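Local coordinates for protein chloramphenicol acetyltransferase (Bacteroides thetaiotaomicron, PDB 2I9D) that probably transfers an acetyl group to chloramphenicol and assembles as a trimer, at residues Ser90-Lys95 / Thr103-His108. Sequence-based numbering, arbitrary orientation.
Sequences SPIKIK and TRFPYH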
loop_
_atom_site.group_PDB
_atom_site.type_symbol
_atom_site.label_atom_id
_atom_site.label_comp_id
_atom_site.label_asym_id
_atom_site.label_seq_id
_atom_site.Cartn_x
_atom_site.Cartn_y
_atom_site.Cartn_z
ATOM N N SER A 90 11.660 16.104 -6.816
ATOM C CA SER A 90 10.933 16.165 -5.594
ATOM C C SER A 90 9.974 17.367 -5.586
ATOM O O SER A 90 10.366 18.476 -5.986
ATOM C CB SER A 90 11.890 16.182 -4.363
ATOM O OG SER A 90 11.139 16.203 -3.150
ATOM N N PRO A 91 8.715 17.141 -5.133
ATOM C CA PRO A 91 7.745 18.238 -4.962
ATOM C C PRO A 91 8.009 19.102 -3.702
ATOM O O PRO A 91 7.578 18.761 -2.580
ATOM C CB PRO A 91 6.381 17.516 -4.880
ATOM C CG PRO A 91 6.686 16.121 -4.406
ATOM C CD PRO A 91 8.131 15.813 -4.824
ATOM N N ILE A 92 8.670 20.235 -3.905
ATOM C CA ILE A 92 8.947 21.167 -2.831
ATOM C C ILE A 92 7.721 22.010 -2.488
ATOM O O ILE A 92 7.173 22.703 -3.355
ATOM C CB ILE A 92 10.205 22.029 -3.143
ATOM C CG1 ILE A 92 11.382 21.100 -3.498
ATOM C CG2 ILE A 92 10.555 22.932 -1.940
ATOM C CD1 ILE A 92 11.765 20.087 -2.345
ATOM N N LYS A 93 7.271 21.916 -1.233
ATOM C CA LYS A 93 6.134 22.707 -0.776
ATOM C C LYS A 93 6.505 24.192 -0.833
ATOM O O LYS A 93 7.544 24.591 -0.311
ATOM C CB LYS A 93 5.720 22.298 0.639
ATOM C CG LYS A 93 4.418 22.940 1.159
ATOM C CD LYS A 93 4.394 22.833 2.678
ATOM C CE LYS A 93 2.981 22.849 3.248
ATOM N NZ LYS A 93 3.005 23.071 4.715
ATOM N N ILE A 94 5.673 24.984 -1.514
ATOM C CA ILE A 94 5.913 26.423 -1.706
ATOM C C ILE A 94 4.923 27.307 -0.932
ATOM O O ILE A 94 5.222 28.467 -0.670
ATOM C CB ILE A 94 5.964 26.862 -3.227
ATOM C CG1 ILE A 94 4.631 26.613 -3.941
ATOM C CG2 ILE A 94 7.136 26.204 -3.951
ATOM C CD1 ILE A 94 4.666 26.769 -5.469
ATOM N N LYS A 95 3.759 26.764 -0.570
ATOM C CA LYS A 95 2.741 27.520 0.174
ATOM C C LYS A 95 2.154 26.702 1.317
ATOM O O LYS A 95 2.153 25.466 1.281
ATOM C CB LYS A 95 1.624 28.006 -0.766
ATOM C CG LYS A 95 2.024 29.221 -1.613
ATOM C CD LYS A 95 0.939 29.666 -2.576
ATOM C CE LYS A 95 1.518 30.682 -3.580
ATOM N NZ LYS A 95 0.656 30.876 -4.807
ATOM N N THR A 103 10.832 19.953 -8.639
ATOM C CA THR A 103 12.109 20.338 -9.240
ATOM C C THR A 103 13.175 19.244 -9.160
ATOM O O THR A 103 13.034 18.277 -8.405
ATOM C CB THR A 103 12.611 21.702 -8.668
ATOM O OG1 THR A 103 13.560 22.284 -9.578
ATOM C CG2 THR A 103 13.203 21.543 -7.263
ATOM N N ARG A 104 14.229 19.410 -9.958
ATOM C CA ARG A 104 15.294 18.407 -10.123
ATOM C C ARG A 104 16.543 18.706 -9.269
ATOM O O ARG A 104 16.996 19.848 -9.209
ATOM C CB ARG A 104 15.686 18.294 -11.594
ATOM C CG ARG A 104 16.667 17.149 -11.914
ATOM C CD ARG A 104 16.854 16.970 -13.450
ATOM N NE ARG A 104 17.890 15.984 -13.738
ATOM C CZ ARG A 104 17.896 15.148 -14.782
ATOM N NH1 ARG A 104 16.907 15.143 -15.675
ATOM N NH2 ARG A 104 18.891 14.287 -14.920
ATOM N N PHE A 105 17.086 17.667 -8.630
ATOM C CA PHE A 105 18.312 17.766 -7.844
ATOM C C PHE A 105 19.323 16.782 -8.427
ATOM O O PHE A 105 19.043 15.584 -8.509
ATOM C CB PHE A 105 18.075 17.449 -6.344
ATOM C CG PHE A 105 17.063 18.342 -5.691
ATOM C CD1 PHE A 105 17.466 19.510 -5.027
ATOM C CD2 PHE A 105 15.691 18.036 -5.763
ATOM C CE1 PHE A 105 16.523 20.365 -4.425
ATOM C CE2 PHE A 105 14.744 18.884 -5.177
ATOM C CZ PHE A 105 15.155 20.040 -4.495
ATOM N N PRO A 106 20.490 17.284 -8.864
ATOM C CA PRO A 106 21.496 16.351 -9.403
ATOM C C PRO A 106 22.158 15.538 -8.299
ATOM O O PRO A 106 22.411 16.055 -7.208
ATOM C CB PRO A 106 22.524 17.282 -10.082
ATOM C CG PRO A 106 22.422 18.591 -9.285
ATOM C CD PRO A 106 20.925 18.694 -8.930
ATOM N N TYR A 107 22.418 14.271 -8.576
ATOM C CA TYR A 107 23.240 13.482 -7.676
ATOM C C TYR A 107 24.744 13.890 -7.693
ATOM O O TYR A 107 25.338 14.114 -8.748
ATOM C CB TYR A 107 23.074 11.996 -7.981
ATOM C CG TYR A 107 23.894 11.091 -7.095
ATOM C CD1 TYR A 107 23.689 11.047 -5.708
ATOM C CD2 TYR A 107 24.866 10.264 -7.644
ATOM C CE1 TYR A 107 24.435 10.212 -4.911
ATOM C CE2 TYR A 107 25.616 9.417 -6.851
ATOM C CZ TYR A 107 25.407 9.399 -5.498
ATOM O OH TYR A 107 26.181 8.553 -4.732
ATOM N N HIS A 108 25.336 13.990 -6.507
ATOM C CA HIS A 108 26.787 14.095 -6.363
ATOM C C HIS A 108 27.210 13.053 -5.334
ATOM O O HIS A 108 26.543 12.909 -4.298
ATOM C CB HIS A 108 27.201 15.496 -5.883
ATOM C CG HIS A 108 26.799 16.600 -6.812
ATOM N ND1 HIS A 108 27.342 16.749 -8.073
ATOM C CD2 HIS A 108 25.912 17.616 -6.664
ATOM C CE1 HIS A 108 26.797 17.799 -8.665
ATOM N NE2 HIS A 108 25.930 18.345 -7.831
#
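Ser90 and Thr103 face each other as an antiparallel hydrogen-bonded pair in the beta hairpin formed by strands 87-93 and 100-105. Ser90 N donates to Thr103 O over 3.0 Å. The return bond, from Thr103 N to Ser90 O, spans 3.1 Å, and this reciprocal pair of bonds locks the two residues in register. Ser90 is small enough to let the ring of Phe105 approach: Ser90 CB lies 4.0 Å from Phe105 CE2. With OG anti to the backbone N (chi1 -178°), the hydroxyl of Ser90 reaches Leu149 O on the neighbouring strand 146-151, which satisfies this buried polar atom. Pro91, which has no N-H to donate, has its CB pointing away from 103-108, and its side chain packs on Phe100 and Thr102 of the same hairpin. Ile92 brings the chain back to the apolar side. Its CG1 sits beside the backbone N (chi1 -53°), and from there the branch crosses the Phe105 ring obliquely, with Ile92 CD1 4.0 Å from Phe105 CZ. Ile92 CG1 also passes 4.2 Å from Thr103 CG2, so the methyl of the threonine joins the apolar patch. A beta-branched isoleucine fits the extended backbone here and offers a broad hydrocarbon surface to the ring. The segments run off in opposite directions from the Ser90-Thr103 pair, and the short strand pieces make an angle of 116°, far from the 180° of a flat antiparallel pair, so the hairpin is strongly twisted. Strand 87-93 lies between 100-105, the outermost strand on this side of the mixed sheet within the chain, and 146-151, to which it is parallel, while Ile121 of helix 111-124 packs against Phe105 and Phe53 of helix 52-66 touches both Ser90 and Ile92, joining this hairpin to two helices.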